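Local coordinates for Serine/threonine-protein kinase PknI (Mycobacterium tuberculosis, PDB 5XLM) that slows mycobacterial growth inside the infected host as a membrane-spanning serine/threonine kinase, and probably works as a dimer through its extracellular sensor domain, at residues A[130-142]-A[146-156]. Sequence-based numbering, arbitrary orientation.
Sequences QATTQLLALRPQP and LVGEMVVTVHS
Strands 131-140 and 146-154 run antiparallel, their axes 157° apart, in a single ladder whose hydrogen-bonded pairs Thr133-Thr153, Leu135-Val151, Ala137-Glu149 and Arg139-Val147 each carry two N-H...O bonds. This beta hairpin belongs to the curled, all-antiparallel sheet of the PknI sensor domain, where strand 108-117 flanks one of its arms and strand 165-174 the other. On one face, Leu136, Leu138 and Leu146 are buried: CB of Leu138 lies 4.1 Å from CB of Leu146, whose CD2 also packs at 4.0 Å against CG of Pro140. Farther along this face, Gln134 runs extended beside Val152, its CG 3.7 Å from CG1 of that valine, while its NE2 makes a weak bond to OG1 of Thr132, a hydroxyl also tied to the carbonyl of Val116. The face of Thr133, Leu135, Arg139 and Glu149 mixes polar and apolar contacts: CD1 of Leu135 lies 3.9 Å from CB of Val151, and a water bridges the strands, donating to O of Thr133 and lying 2.8 Å from OG1 of Thr153. Near the turn, Arg139 bends at its second torsion (chi2 108°) and reaches diagonally to Glu149, while its NE is hydrogen-bonded to OE1 of Gln108. In the resulting salt bridge NH1 and NH2 both donate to OE2 of Glu149, with guanidinium and carboxylate planes 72° apart: OE2 lies in the guanidinium plane and receives NH2 of Arg139 on its anti lone pair at 3.2 Å.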
loop_
_atom_site.group_PDB
_atom_site.type_symbol
_atom_site.label_atom_id
_atom_site.label_comp_id
_atom_site.label_asym_id
_atom_site.label_seq_id
_atom_site.Cartn_x
_atom_site.Cartn_y
_atom_site.Cartn_z
ATOM N N GLN A 130 -4.488 -8.641 -19.844
ATOM C CA GLN A 130 -3.291 -9.436 -19.594
ATOM C C GLN A 130 -3.017 -9.584 -18.098
ATOM O O GLN A 130 -3.317 -8.690 -17.306
ATOM C CB GLN A 130 -2.082 -8.815 -20.297
ATOM C CG GLN A 130 -1.815 -7.366 -19.918
ATOM C CD GLN A 130 -0.692 -6.746 -20.730
ATOM O OE1 GLN A 130 -0.166 -7.363 -21.660
ATOM N NE2 GLN A 130 -0.312 -5.522 -20.379
ATOM N N ALA A 131 -2.439 -10.725 -17.727
ATOM C CA ALA A 131 -2.182 -11.046 -16.329
ATOM C C ALA A 131 -0.921 -10.345 -15.845
ATOM O O ALA A 131 0.119 -10.386 -16.510
ATOM C CB ALA A 131 -2.047 -12.557 -16.147
ATOM N N THR A 132 -1.012 -9.703 -14.681
ATOM C CA THR A 132 0.109 -8.987 -14.091
ATOM C C THR A 132 0.260 -9.376 -12.628
ATOM O O THR A 132 -0.632 -9.976 -12.025
ATOM C CB THR A 132 -0.065 -7.460 -14.189
ATOM O OG1 THR A 132 -1.126 -7.042 -13.321
ATOM C CG2 THR A 132 -0.396 -7.034 -15.611
ATOM N N THR A 133 1.412 -9.027 -12.064
ATOM C CA THR A 133 1.634 -9.067 -10.624
ATOM C C THR A 133 1.789 -7.638 -10.126
ATOM O O THR A 133 2.607 -6.877 -10.656
ATOM C CB THR A 133 2.873 -9.889 -10.259
ATOM O OG1 THR A 133 4.047 -9.241 -10.766
ATOM C CG2 THR A 133 2.777 -11.292 -10.836
ATOM N N GLN A 134 0.998 -7.273 -9.125
ATOM C CA GLN A 134 1.003 -5.925 -8.578
ATOM C C GLN A 134 1.289 -5.979 -7.086
ATOM O O GLN A 134 0.715 -6.800 -6.362
ATOM C CB GLN A 134 -0.329 -5.218 -8.840
ATOM C CG GLN A 134 -0.760 -5.273 -10.294
ATOM C CD GLN A 134 -1.913 -4.340 -10.603
ATOM O OE1 GLN A 134 -2.426 -3.652 -9.719
ATOM N NE2 GLN A 134 -2.326 -4.309 -11.867
ATOM N N LEU A 135 2.188 -5.110 -6.634
ATOM C CA LEU A 135 2.527 -5.032 -5.223
ATOM C C LEU A 135 2.834 -3.587 -4.865
ATOM O O LEU A 135 3.141 -2.763 -5.731
ATOM C CB LEU A 135 3.714 -5.943 -4.871
ATOM C CG LEU A 135 5.034 -5.826 -5.643
ATOM C CD1 LEU A 135 5.907 -4.681 -5.140
ATOM C CD2 LEU A 135 5.792 -7.143 -5.569
ATOM N N LEU A 136 2.756 -3.295 -3.572
ATOM C CA LEU A 136 3.093 -1.986 -3.031
ATOM C C LEU A 136 4.322 -2.115 -2.143
ATOM O O LEU A 136 4.374 -2.985 -1.268
ATOM C CB LEU A 136 1.925 -1.403 -2.234
ATOM C CG LEU A 136 2.151 -0.005 -1.654
ATOM C CD1 LEU A 136 2.429 0.993 -2.766
ATOM C CD2 LEU A 136 0.960 0.436 -0.817
ATOM N N ALA A 137 5.310 -1.260 -2.379
ATOM C CA ALA A 137 6.490 -1.173 -1.532
ATOM C C ALA A 137 6.503 0.197 -0.877
ATOM O O ALA A 137 6.324 1.213 -1.556
ATOM C CB ALA A 137 7.775 -1.398 -2.332
ATOM N N LEU A 138 6.693 0.223 0.440
ATOM C CA LEU A 138 6.731 1.464 1.203
ATOM C C LEU A 138 7.970 1.461 2.083
ATOM O O LEU A 138 8.126 0.581 2.937
ATOM C CB LEU A 138 5.469 1.636 2.052
ATOM C CG LEU A 138 4.171 1.878 1.282
ATOM C CD1 LEU A 138 3.007 1.995 2.246
ATOM C CD2 LEU A 138 4.287 3.125 0.417
ATOM N N ARG A 139 8.846 2.441 1.877
ATOM C CA ARG A 139 10.082 2.530 2.634
ATOM C C ARG A 139 9.947 3.591 3.710
ATOM O O ARG A 139 9.622 4.745 3.391
ATOM C CB ARG A 139 11.253 2.851 1.713
ATOM C CG ARG A 139 11.573 1.735 0.736
ATOM C CD ARG A 139 11.165 2.075 -0.688
ATOM N NE ARG A 139 11.242 0.909 -1.567
ATOM C CZ ARG A 139 11.107 0.954 -2.889
ATOM N NH1 ARG A 139 10.899 2.115 -3.493
ATOM N NH2 ARG A 139 11.185 -0.161 -3.607
ATOM N N PRO A 140 10.181 3.261 4.979
ATOM C CA PRO A 140 10.043 4.264 6.042
ATOM C C PRO A 140 11.100 5.347 5.900
ATOM O O PRO A 140 12.294 5.060 5.804
ATOM C CB PRO A 140 10.242 3.455 7.331
ATOM C CG PRO A 140 10.078 2.017 6.925
ATOM C CD PRO A 140 10.549 1.940 5.508
ATOM N N GLN A 141 10.639 6.590 5.904
ATOM C CA GLN A 141 11.522 7.738 5.855
ATOM C C GLN A 141 11.937 8.044 7.290
ATOM O O GLN A 141 11.266 7.619 8.235
ATOM C CB GLN A 141 10.846 8.928 5.184
ATOM C CG GLN A 141 10.553 8.682 3.715
ATOM C CD GLN A 141 11.705 7.994 3.006
ATOM O OE1 GLN A 141 12.841 8.458 3.050
ATOM N NE2 GLN A 141 11.413 6.880 2.345
ATOM N N PRO A 142 13.013 8.792 7.476
ATOM C CA PRO A 142 13.475 9.104 8.831
ATOM C C PRO A 142 12.414 9.863 9.618
ATOM O O PRO A 142 12.258 9.668 10.822
ATOM C CB PRO A 142 14.684 10.001 8.580
ATOM C CG PRO A 142 15.222 9.525 7.274
ATOM C CD PRO A 142 14.032 9.102 6.458
ATOM N N LEU A 146 6.139 7.482 4.785
ATOM C CA LEU A 146 6.750 6.429 3.988
ATOM C C LEU A 146 6.674 6.795 2.514
ATOM O O LEU A 146 5.678 7.362 2.055
ATOM C CB LEU A 146 6.061 5.076 4.224
ATOM C CG LEU A 146 5.902 4.632 5.680
ATOM C CD1 LEU A 146 4.465 4.818 6.149
ATOM C CD2 LEU A 146 6.354 3.192 5.861
ATOM N N VAL A 147 7.733 6.469 1.779
ATOM C CA VAL A 147 7.811 6.706 0.345
ATOM C C VAL A 147 8.145 5.388 -0.334
ATOM O O VAL A 147 9.007 4.638 0.136
ATOM C CB VAL A 147 8.860 7.785 0.001
ATOM C CG1 VAL A 147 8.966 7.969 -1.503
ATOM C CG2 VAL A 147 8.506 9.099 0.679
ATOM N N GLY A 148 7.455 5.098 -1.429
ATOM C CA GLY A 148 7.707 3.871 -2.149
ATOM C C GLY A 148 7.162 3.888 -3.558
ATOM O O GLY A 148 7.214 4.917 -4.237
ATOM N N GLU A 149 6.635 2.756 -4.012
ATOM C CA GLU A 149 6.144 2.672 -5.377
ATOM C C GLU A 149 5.250 1.454 -5.519
ATOM O O GLU A 149 5.387 0.474 -4.782
ATOM C CB GLU A 149 7.298 2.599 -6.383
ATOM C CG GLU A 149 8.209 1.409 -6.167
ATOM C CD GLU A 149 9.451 1.448 -7.034
ATOM O OE1 GLU A 149 9.371 1.939 -8.181
ATOM O OE2 GLU A 149 10.513 0.988 -6.561
ATOM N N MET A 150 4.328 1.535 -6.473
ATOM C CA MET A 150 3.528 0.394 -6.886
ATOM C C MET A 150 4.174 -0.221 -8.121
ATOM O O MET A 150 4.470 0.486 -9.090
ATOM C CB MET A 150 2.091 0.827 -7.174
ATOM C CG MET A 150 1.113 -0.306 -7.440
ATOM S SD MET A 150 -0.585 0.307 -7.469
ATOM C CE MET A 150 -1.365 -0.857 -8.584
ATOM N N VAL A 151 4.414 -1.528 -8.075
ATOM C CA VAL A 151 5.144 -2.233 -9.122
ATOM C C VAL A 151 4.189 -3.203 -9.799
ATOM O O VAL A 151 3.630 -4.094 -9.146
ATOM C CB VAL A 151 6.373 -2.969 -8.565
ATOM C CG1 VAL A 151 7.112 -3.684 -9.682
ATOM C CG2 VAL A 151 7.298 -1.993 -7.850
ATOM N N VAL A 152 4.008 -3.036 -11.105
ATOM C CA VAL A 152 3.112 -3.865 -11.900
ATOM C C VAL A 152 3.945 -4.542 -12.979
ATOM O O VAL A 152 4.376 -3.891 -13.941
ATOM C CB VAL A 152 1.971 -3.047 -12.517
ATOM C CG1 VAL A 152 0.986 -3.964 -13.222
ATOM C CG2 VAL A 152 1.274 -2.216 -11.448
ATOM N N THR A 153 4.171 -5.844 -12.826
ATOM C CA THR A 153 4.953 -6.625 -13.777
ATOM C C THR A 153 4.014 -7.418 -14.678
ATOM O O THR A 153 3.167 -8.171 -14.187
ATOM C CB THR A 153 5.912 -7.567 -13.049
ATOM O OG1 THR A 153 6.632 -6.835 -12.049
ATOM C CG2 THR A 153 6.904 -8.174 -14.027
ATOM N N VAL A 154 4.177 -7.257 -15.991
ATOM C CA VAL A 154 3.269 -7.832 -16.978
ATOM C C VAL A 154 3.736 -9.230 -17.362
ATOM O O VAL A 154 4.935 -9.476 -17.536
ATOM C CB VAL A 154 3.170 -6.923 -18.218
ATOM C CG1 VAL A 154 2.209 -7.516 -19.228
ATOM C CG2 VAL A 154 2.736 -5.522 -17.816
ATOM N N HIS A 155 2.777 -10.149 -17.505
ATOM C CA HIS A 155 3.060 -11.539 -17.852
ATOM C C HIS A 155 2.342 -11.993 -19.119
ATOM O O HIS A 155 2.365 -13.188 -19.433
ATOM C CB HIS A 155 2.685 -12.465 -16.690
ATOM C CG HIS A 155 3.540 -12.288 -15.474
ATOM N ND1 HIS A 155 3.673 -11.081 -14.824
ATOM C CD2 HIS A 155 4.305 -13.171 -14.789
ATOM C CE1 HIS A 155 4.486 -11.225 -13.793
ATOM N NE2 HIS A 155 4.882 -12.484 -13.748
ATOM N N SER A 156 1.703 -11.081 -19.847
ATOM C CA SER A 156 0.983 -11.443 -21.067
ATOM C C SER A 156 0.849 -10.251 -22.011
ATOM O O SER A 156 0.581 -10.415 -23.202
ATOM C CB SER A 156 -0.404 -11.999 -20.730
ATOM O OG SER A 156 -0.313 -13.208 -19.997
HETATM O O HOH W 1 5.198 -6.350 -9.644
#